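Local coordinates for trypsin-resistant surface T6 protein (Streptococcus pyogenes serotype M6, PDB 4P0D) that serves as the backbone pilin of a cell-wall-anchored surface pilus, built from three domains in a row and probably linked into polymers by sortase, at residues A[26-31]-A[40-45]; A[176-181]-A[192-197]; A[279-284]-A[309-314]. The protein carries 1 engineered substitution. All blocks are in the same frame, centred on the assembly; numbering follows the deposited sequence.

In the fold
Contact 1 comes first along the chain and lies in the N-terminal Ig-like domain. It joins strands 20-31 and 38-43 of a hairpin. Contacts 2 and 3 follow in the middle domain. Their centres are about 7 Å apart, whereas the centre of contact 1 is about 43 Å from that of contact 2 and 44 Å from that of contact 3. Contact 2 packs strand 171-179 against strand 192-197 across the domain core. Strand 276-285 runs beside 192-197 and pairs on its other side with 307-316 in contact 3. The contacts thus sample two modules of an elongated pilin, one at a hairpin and one at its core and adjoining sheet.

Contact 1 (A[26-31]-A[40-45]); sequences IGEGVY and NFKYAE
The rings of Phe41 and Tyr43 project from the same side of the hairpin, beside Gly29 and Gly27 of the partner strand. The backbone oxygen of Glu28 sits at the edge of the Phe41 ring, and CA of Gly29 approaches that ring obliquely. Tyr43 repeats the pattern: Ile26 O lies at its edge, 3.5 Å from Tyr43 CD1, and Gly27 CA comes in obliquely. Tyr43 CG stands anti to the carbonyl carbon (chi1 -68°), which brings the ring back beside Gly27. Val95 of the neighbouring strand 94-101 touches both side chains. Phe38 meets Phe41 edge-to-face.

The strands are antiparallel. Glu28 and Lys42 form a hydrogen-bonded pair: Glu28 N to Lys42 O and Lys42 N to Glu28 O are both 2.7 Å. Val30 N gives a further bond to Asn40 O at 2.6 Å. The return bond from Asn40 N to Val30 O is weak. Ala44 N reaches Ile26 O at 3.0 Å. Ile26 and Gly27 together lie opposite the single residue Val95 of strand 94-101, forming a classic beta bulge.

The other side of the hairpin carries Glu28, Val30, Asn40 and Lys42. Asn40 lies alongside Val30, with OD1 3.2 Å from Val30 CG2. Val30 CG2 also packs on Lys42 CB. Glu28 and Lys42 point the same way, and Lys42 CE comes to 3.5 Å from Glu28 OE1. The charged atoms stay apart, with Glu28 OE1 4.2 Å from Lys42 NZ. The chemistry is therefore two-sided. Aromatic packing holds one side, while the other bears a loose charge attraction that probably adds little to the backbone bonds.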
# COMPACT_ATOMS: atom_id res chain seq x y z
N ILE A 26 -39.54 10.31 -3.33
CA ILE A 26 -39.44 11.55 -4.11
C ILE A 26 -40.70 11.86 -4.92
O ILE A 26 -40.79 12.94 -5.51
CB ILE A 26 -38.25 11.49 -5.11
CG1 ILE A 26 -38.34 10.26 -6.00
CG2 ILE A 26 -36.95 11.49 -4.33
CD1 ILE A 26 -37.62 10.40 -7.33
N GLY A 27 -41.65 10.92 -4.96
CA GLY A 27 -42.90 11.09 -5.72
C GLY A 27 -44.07 10.51 -4.94
O GLY A 27 -44.09 9.31 -4.65
N GLU A 28 -45.02 11.38 -4.57
CA GLU A 28 -46.27 10.99 -3.92
C GLU A 28 -47.35 10.75 -4.97
O GLU A 28 -47.56 11.57 -5.87
CB GLU A 28 -46.78 12.08 -2.95
CG GLU A 28 -46.08 12.09 -1.60
CD GLU A 28 -46.68 13.10 -0.61
OE1 GLU A 28 -47.33 14.09 -1.02
OE2 GLU A 28 -46.47 12.92 0.61
N GLY A 29 -48.04 9.62 -4.84
CA GLY A 29 -49.21 9.35 -5.67
C GLY A 29 -50.38 10.22 -5.20
O GLY A 29 -50.75 10.18 -4.02
N VAL A 30 -50.96 10.99 -6.11
CA VAL A 30 -52.12 11.84 -5.77
C VAL A 30 -53.40 11.16 -6.23
O VAL A 30 -53.58 10.86 -7.41
CB VAL A 30 -52.04 13.24 -6.42
CG1 VAL A 30 -53.12 14.17 -5.84
CG2 VAL A 30 -50.67 13.85 -6.20
N TYR A 31 -54.30 10.95 -5.28
CA TYR A 31 -55.59 10.39 -5.57
C TYR A 31 -56.67 11.47 -5.38
O TYR A 31 -56.40 12.53 -4.79
CB TYR A 31 -55.85 9.21 -4.63
CG TYR A 31 -54.91 8.02 -4.79
CD1 TYR A 31 -53.61 8.02 -4.24
CD2 TYR A 31 -55.33 6.87 -5.44
CE1 TYR A 31 -52.77 6.92 -4.38
CE2 TYR A 31 -54.51 5.76 -5.58
CZ TYR A 31 -53.23 5.78 -5.06
OH TYR A 31 -52.46 4.65 -5.24
N ASN A 40 -52.25 11.64 -10.38
CA ASN A 40 -50.89 11.84 -10.88
C ASN A 40 -49.87 11.69 -9.75
O ASN A 40 -50.24 11.41 -8.60
CB ASN A 40 -50.75 13.24 -11.52
CG ASN A 40 -50.89 14.37 -10.50
OD1 ASN A 40 -51.28 14.15 -9.36
ND2 ASN A 40 -50.55 15.59 -10.92
N PHE A 41 -48.60 11.89 -10.08
CA PHE A 41 -47.54 11.97 -9.07
C PHE A 41 -47.21 13.40 -8.73
O PHE A 41 -47.02 14.20 -9.62
CB PHE A 41 -46.29 11.31 -9.59
CG PHE A 41 -46.39 9.83 -9.66
CD1 PHE A 41 -46.49 9.09 -8.49
CD2 PHE A 41 -46.41 9.19 -10.88
CE1 PHE A 41 -46.60 7.71 -8.55
CE2 PHE A 41 -46.52 7.81 -10.94
CZ PHE A 41 -46.61 7.07 -9.77
N LYS A 42 -47.11 13.69 -7.43
CA LYS A 42 -46.52 14.93 -6.95
C LYS A 42 -45.07 14.68 -6.51
O LYS A 42 -44.83 13.91 -5.58
CB LYS A 42 -47.31 15.51 -5.79
CG LYS A 42 -46.64 16.73 -5.17
CD LYS A 42 -47.58 17.55 -4.28
CE LYS A 42 -47.58 17.08 -2.83
NZ LYS A 42 -47.60 18.23 -1.87
N TYR A 43 -44.14 15.36 -7.15
CA TYR A 43 -42.72 15.16 -6.91
C TYR A 43 -42.18 16.21 -5.95
O TYR A 43 -42.64 17.34 -5.96
CB TYR A 43 -41.95 15.24 -8.22
CG TYR A 43 -42.26 14.09 -9.14
CD1 TYR A 43 -41.75 12.82 -8.87
CD2 TYR A 43 -43.05 14.26 -10.27
CE1 TYR A 43 -42.02 11.76 -9.70
CE2 TYR A 43 -43.32 13.19 -11.11
CZ TYR A 43 -42.80 11.94 -10.81
OH TYR A 43 -43.06 10.86 -11.64
N ALA A 44 -41.20 15.84 -5.14
CA ALA A 44 -40.57 16.78 -4.22
C ALA A 44 -39.96 17.96 -4.98
O ALA A 44 -39.53 17.81 -6.14
CB ALA A 44 -39.51 16.08 -3.38
N GLU A 45 -39.98 19.14 -4.35
CA GLU A 45 -39.45 20.37 -4.95
C GLU A 45 -37.99 20.13 -5.24
O GLU A 45 -37.27 19.65 -4.35
CB GLU A 45 -39.59 21.56 -3.99

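Contact 2 (A[176-181]-A[192-197]); sequences LTFELP and VYVSDN
Asp196 points from strand 192-197 toward segment 176-181, and several groups grip its carboxylate. OD2 is hydrogen-bonded to Tyr261 OH and Lys152 NZ. OD1 takes the backbone N of Lys279 and, weakly, that of Asn197. The setting is a beta sandwich of Ig-like type, with the two strands in facing sheets. Their axes pass 10.4 Å apart at 149°, and no hydrogen bond crosses between them. Asn278 also touches Asp196. Lys152, Asn278 and Asp196 are consistent with the Lys-Asn-acid set of an intramolecular isopeptide bond, as in other Gram-positive pilins.

The core between the sheets is apolar. Leu176 and Val194 meet tip to tip, with Leu176 CD1 3.7 Å from Val194 CG1. Leu176 CG is anti to the carbonyl carbon (chi1 -62°), which directs its methyls into the core. The Phe178 ring is approached obliquely by both valines. Its CZ lies 4.3 Å from Val194 CG2, and its CE2 is 4.5 Å from Val192 CG1. Phe282 of strand 276-285 also meets this ring, with the planes at about 55°. Ile259 adds to the packing on Val194, and Phe247 to that on Val192. Just past the end of strand 171-179, Leu180 swings its tip inward across Val192, putting Leu180 CD2 4.0 Å from Val192 CG1.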
# COMPACT_ATOMS: atom_id res chain seq x y z
N LEU A 176 2.38 -0.61 -8.39
CA LEU A 176 0.99 -0.67 -7.97
C LEU A 176 0.12 -0.83 -9.19
O LEU A 176 0.33 -0.15 -10.20
CB LEU A 176 0.58 0.60 -7.26
CG LEU A 176 1.28 1.00 -5.97
CD1 LEU A 176 0.80 2.39 -5.54
CD2 LEU A 176 1.00 -0.02 -4.88
N THR A 177 -0.85 -1.73 -9.12
CA THR A 177 -1.94 -1.73 -10.10
C THR A 177 -3.25 -1.67 -9.31
O THR A 177 -3.29 -2.06 -8.14
CB THR A 177 -1.93 -2.96 -10.99
OG1 THR A 177 -2.18 -4.12 -10.20
CG2 THR A 177 -0.57 -3.11 -11.72
N PHE A 178 -4.31 -1.19 -9.94
CA PHE A 178 -5.59 -1.14 -9.26
C PHE A 178 -6.79 -1.19 -10.17
O PHE A 178 -6.68 -0.89 -11.37
CB PHE A 178 -5.65 0.06 -8.30
CG PHE A 178 -5.37 1.39 -8.92
CD1 PHE A 178 -4.07 1.79 -9.19
CD2 PHE A 178 -6.41 2.27 -9.20
CE1 PHE A 178 -3.81 3.03 -9.75
CE2 PHE A 178 -6.17 3.51 -9.76
CZ PHE A 178 -4.86 3.89 -10.03
N GLU A 179 -7.93 -1.62 -9.61
CA GLU A 179 -9.20 -1.63 -10.32
C GLU A 179 -10.01 -0.44 -9.84
O GLU A 179 -10.11 -0.21 -8.65
CB GLU A 179 -9.96 -2.95 -10.08
CG GLU A 179 -9.19 -4.15 -10.61
CD GLU A 179 -9.76 -5.49 -10.20
OE1 GLU A 179 -9.69 -5.86 -9.00
OE2 GLU A 179 -10.24 -6.19 -11.11
N LEU A 180 -10.54 0.33 -10.77
CA LEU A 180 -11.25 1.55 -10.45
C LEU A 180 -12.67 1.31 -9.98
O LEU A 180 -13.32 0.36 -10.41
CB LEU A 180 -11.32 2.46 -11.68
CG LEU A 180 -9.98 3.01 -12.18
CD1 LEU A 180 -10.15 3.60 -13.57
CD2 LEU A 180 -9.46 4.07 -11.23
N PRO A 181 -13.20 2.21 -9.14
CA PRO A 181 -14.64 2.21 -8.95
C PRO A 181 -15.30 2.63 -10.26
O PRO A 181 -14.64 3.20 -11.13
CB PRO A 181 -14.85 3.30 -7.90
CG PRO A 181 -13.72 4.23 -8.09
CD PRO A 181 -12.56 3.37 -8.50
N VAL A 192 -10.47 9.36 -6.41
CA VAL A 192 -9.54 8.33 -6.91
C VAL A 192 -8.17 8.74 -6.40
O VAL A 192 -7.52 9.56 -7.03
CB VAL A 192 -9.45 8.32 -8.46
CG1 VAL A 192 -8.52 7.20 -8.94
CG2 VAL A 192 -10.79 8.18 -9.11
N TYR A 193 -7.74 8.21 -5.26
CA TYR A 193 -6.61 8.77 -4.52
C TYR A 193 -5.66 7.67 -4.02
O TYR A 193 -6.09 6.79 -3.27
CB TYR A 193 -7.17 9.55 -3.35
CG TYR A 193 -6.23 10.44 -2.58
CD1 TYR A 193 -5.23 9.92 -1.77
CD2 TYR A 193 -6.40 11.83 -2.59
CE1 TYR A 193 -4.40 10.74 -1.03
CE2 TYR A 193 -5.56 12.66 -1.87
CZ TYR A 193 -4.57 12.10 -1.08
OH TYR A 193 -3.76 12.92 -0.36
N VAL A 194 -4.38 7.75 -4.39
CA VAL A 194 -3.39 6.71 -4.06
C VAL A 194 -2.30 7.23 -3.12
O VAL A 194 -1.80 8.37 -3.26
CB VAL A 194 -2.81 6.08 -5.36
CG1 VAL A 194 -1.75 5.02 -5.03
CG2 VAL A 194 -3.94 5.47 -6.19
N SER A 195 -1.98 6.42 -2.10
CA SER A 195 -0.94 6.76 -1.13
C SER A 195 -0.02 5.56 -0.86
O SER A 195 -0.43 4.40 -0.98
CB SER A 195 -1.54 7.21 0.21
OG SER A 195 -2.65 8.08 0.03
N ASP A 196 1.22 5.86 -0.49
CA ASP A 196 2.10 4.89 0.16
C ASP A 196 3.01 5.63 1.10
O ASP A 196 3.28 6.82 0.93
CB ASP A 196 2.89 4.09 -0.88
CG ASP A 196 3.39 2.74 -0.35
OD1 ASP A 196 3.31 2.46 0.85
OD2 ASP A 196 3.93 1.96 -1.15
N ASN A 197 3.43 4.93 2.15
CA ASN A 197 4.49 5.41 3.03
C ASN A 197 5.38 4.24 3.40
O ASN A 197 4.92 3.17 3.81
CB ASN A 197 3.93 6.08 4.28
CG ASN A 197 4.94 7.01 4.97
OD1 ASN A 197 5.57 7.86 4.35
ND2 ASN A 197 5.08 6.86 6.28

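Contact 3 (A[279-284]-A[309-314]); sequences KAEFFY and SKEDSK
Glu281 and Glu311 lie side by side and point the same way, with Glu281 OE1 4.2 Å from Glu311 OE2. Their carboxylate planes are turned 74° apart. Such close like charges probably need compensation, and Lys300 supplies it through a salt bridge to Glu281 OE2. Glu311 instead has Lys279 across it. Its CG sits between the backbone N and the carbonyl carbon (chi1 54°), and the chain then runs out extended. The fully extended Lys279 crosses it, bringing Lys279 CE to 3.6 Å from Glu311 OE1. Lys279 NZ stays beyond salt-bridge reach of Glu311.

Ser309 is on the same side of the sheet, and its CB packs 3.7 Å from CD2 of the Phe283 ring. Tyr284 crosses Lys310 at a slant. Tyr284 CG is placed like that of Glu311 (chi1 55°), which brings its hydroxyl to the lysine chain, kinked at its second torsion. Tyr284 OH comes to 3.7 Å from Lys310 CE. The polar ends of both are held by backbone oxygens of the first domain, Tyr284 OH at Gly106 and Lys310 NZ at Asp105. The Phe282 ring turns into the core, where it meets Phe178.

Four backbone bonds join the strands, two for Ala280 with Asp312 and two for Phe282 with Lys310. The straightest is Phe282 N to Lys310 O at 2.9 Å. This is regular antiparallel pairing in the sheet of an Ig-like pilin domain, with strand 276-285 flanked by 192-197 and 307-316.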
# COMPACT_ATOMS: atom_id res chain seq x y z
N LYS A 279 2.86 0.46 2.90
CA LYS A 279 1.42 0.40 3.06
C LYS A 279 0.75 1.23 1.99
O LYS A 279 0.58 2.43 2.14
CB LYS A 279 1.00 0.91 4.45
CG LYS A 279 -0.48 0.67 4.73
CD LYS A 279 -0.96 1.50 5.91
CE LYS A 279 -2.26 0.94 6.48
NZ LYS A 279 -2.76 1.83 7.57
N ALA A 280 0.41 0.59 0.89
CA ALA A 280 -0.20 1.29 -0.22
C ALA A 280 -1.70 1.34 0.01
O ALA A 280 -2.30 0.34 0.38
CB ALA A 280 0.11 0.58 -1.51
N GLU A 281 -2.29 2.50 -0.23
CA GLU A 281 -3.72 2.71 0.02
C GLU A 281 -4.38 3.33 -1.18
O GLU A 281 -3.82 4.25 -1.78
CB GLU A 281 -3.91 3.62 1.22
CG GLU A 281 -3.56 2.95 2.53
CD GLU A 281 -3.76 3.85 3.74
OE1 GLU A 281 -4.79 3.69 4.41
OE2 GLU A 281 -2.89 4.70 4.03
N PHE A 282 -5.55 2.80 -1.55
CA PHE A 282 -6.36 3.33 -2.63
C PHE A 282 -7.72 3.76 -2.07
O PHE A 282 -8.53 2.91 -1.68
CB PHE A 282 -6.53 2.29 -3.75
CG PHE A 282 -7.38 2.75 -4.90
CD1 PHE A 282 -7.41 4.09 -5.32
CD2 PHE A 282 -8.13 1.83 -5.61
CE1 PHE A 282 -8.20 4.48 -6.39
CE2 PHE A 282 -8.90 2.22 -6.69
CZ PHE A 282 -8.95 3.54 -7.07
N PHE A 283 -7.92 5.08 -2.02
CA PHE A 283 -9.13 5.69 -1.48
C PHE A 283 -10.07 6.02 -2.61
O PHE A 283 -9.65 6.61 -3.60
CB PHE A 283 -8.85 6.98 -0.74
CG PHE A 283 -7.94 6.81 0.42
CD1 PHE A 283 -6.57 6.90 0.25
CD2 PHE A 283 -8.44 6.54 1.68
CE1 PHE A 283 -5.72 6.74 1.32
CE2 PHE A 283 -7.59 6.39 2.76
CZ PHE A 283 -6.22 6.48 2.58
N TYR A 284 -11.35 5.69 -2.42
CA TYR A 284 -12.40 6.01 -3.39
C TYR A 284 -13.71 6.25 -2.61
O TYR A 284 -13.73 6.10 -1.38
CB TYR A 284 -12.56 4.86 -4.42
CG TYR A 284 -12.82 3.53 -3.75
CD1 TYR A 284 -11.76 2.72 -3.33
CD2 TYR A 284 -14.12 3.09 -3.49
CE1 TYR A 284 -11.99 1.51 -2.69
CE2 TYR A 284 -14.36 1.89 -2.83
CZ TYR A 284 -13.30 1.10 -2.45
OH TYR A 284 -13.52 -0.11 -1.79
N SER A 309 -11.44 2.63 1.56
CA SER A 309 -10.21 2.26 0.87
C SER A 309 -9.98 0.78 0.76
O SER A 309 -10.56 -0.01 1.50
CB SER A 309 -9.02 2.88 1.57
OG SER A 309 -8.78 2.26 2.81
N LYS A 310 -9.13 0.42 -0.19
CA LYS A 310 -8.47 -0.87 -0.22
C LYS A 310 -7.00 -0.63 0.07
O LYS A 310 -6.49 0.49 -0.05
CB LYS A 310 -8.62 -1.53 -1.60
CG LYS A 310 -10.03 -1.96 -1.94
CD LYS A 310 -10.48 -3.15 -1.10
CE LYS A 310 -11.96 -3.45 -1.29
NZ LYS A 310 -12.38 -4.48 -0.31
N GLU A 311 -6.30 -1.68 0.44
CA GLU A 311 -4.88 -1.52 0.73
C GLU A 311 -4.09 -2.77 0.46
O GLU A 311 -4.65 -3.84 0.26
CB GLU A 311 -4.67 -1.05 2.17
CG GLU A 311 -5.31 -1.90 3.24
CD GLU A 311 -4.99 -1.37 4.63
OE1 GLU A 311 -4.12 -1.96 5.30
OE2 GLU A 311 -5.57 -0.35 5.03
N ASP A 312 -2.78 -2.60 0.38
CA ASP A 312 -1.86 -3.70 0.20
C ASP A 312 -0.49 -3.28 0.74
O ASP A 312 -0.14 -2.09 0.77
CB ASP A 312 -1.77 -4.12 -1.27
CG ASP A 312 -1.31 -5.58 -1.46
OD1 ASP A 312 -1.18 -6.34 -0.47
OD2 ASP A 312 -1.09 -5.98 -2.61
N SER A 313 0.27 -4.29 1.17
CA SER A 313 1.55 -4.10 1.80
C SER A 313 2.47 -5.25 1.42
O SER A 313 2.02 -6.40 1.25
CB SER A 313 1.35 -4.06 3.32
OG SER A 313 2.56 -3.76 3.99
N LYS A 314 3.75 -4.95 1.25
CA LYS A 314 4.78 -5.98 1.06
C LYS A 314 5.80 -5.80 2.18
O LYS A 314 6.19 -4.68 2.51
CB LYS A 314 5.43 -5.86 -0.31
CG LYS A 314 4.48 -6.08 -1.50
CD LYS A 314 3.90 -7.49 -1.58
CE LYS A 314 4.97 -8.57 -1.62
NZ LYS A 314 4.38 -9.93 -1.55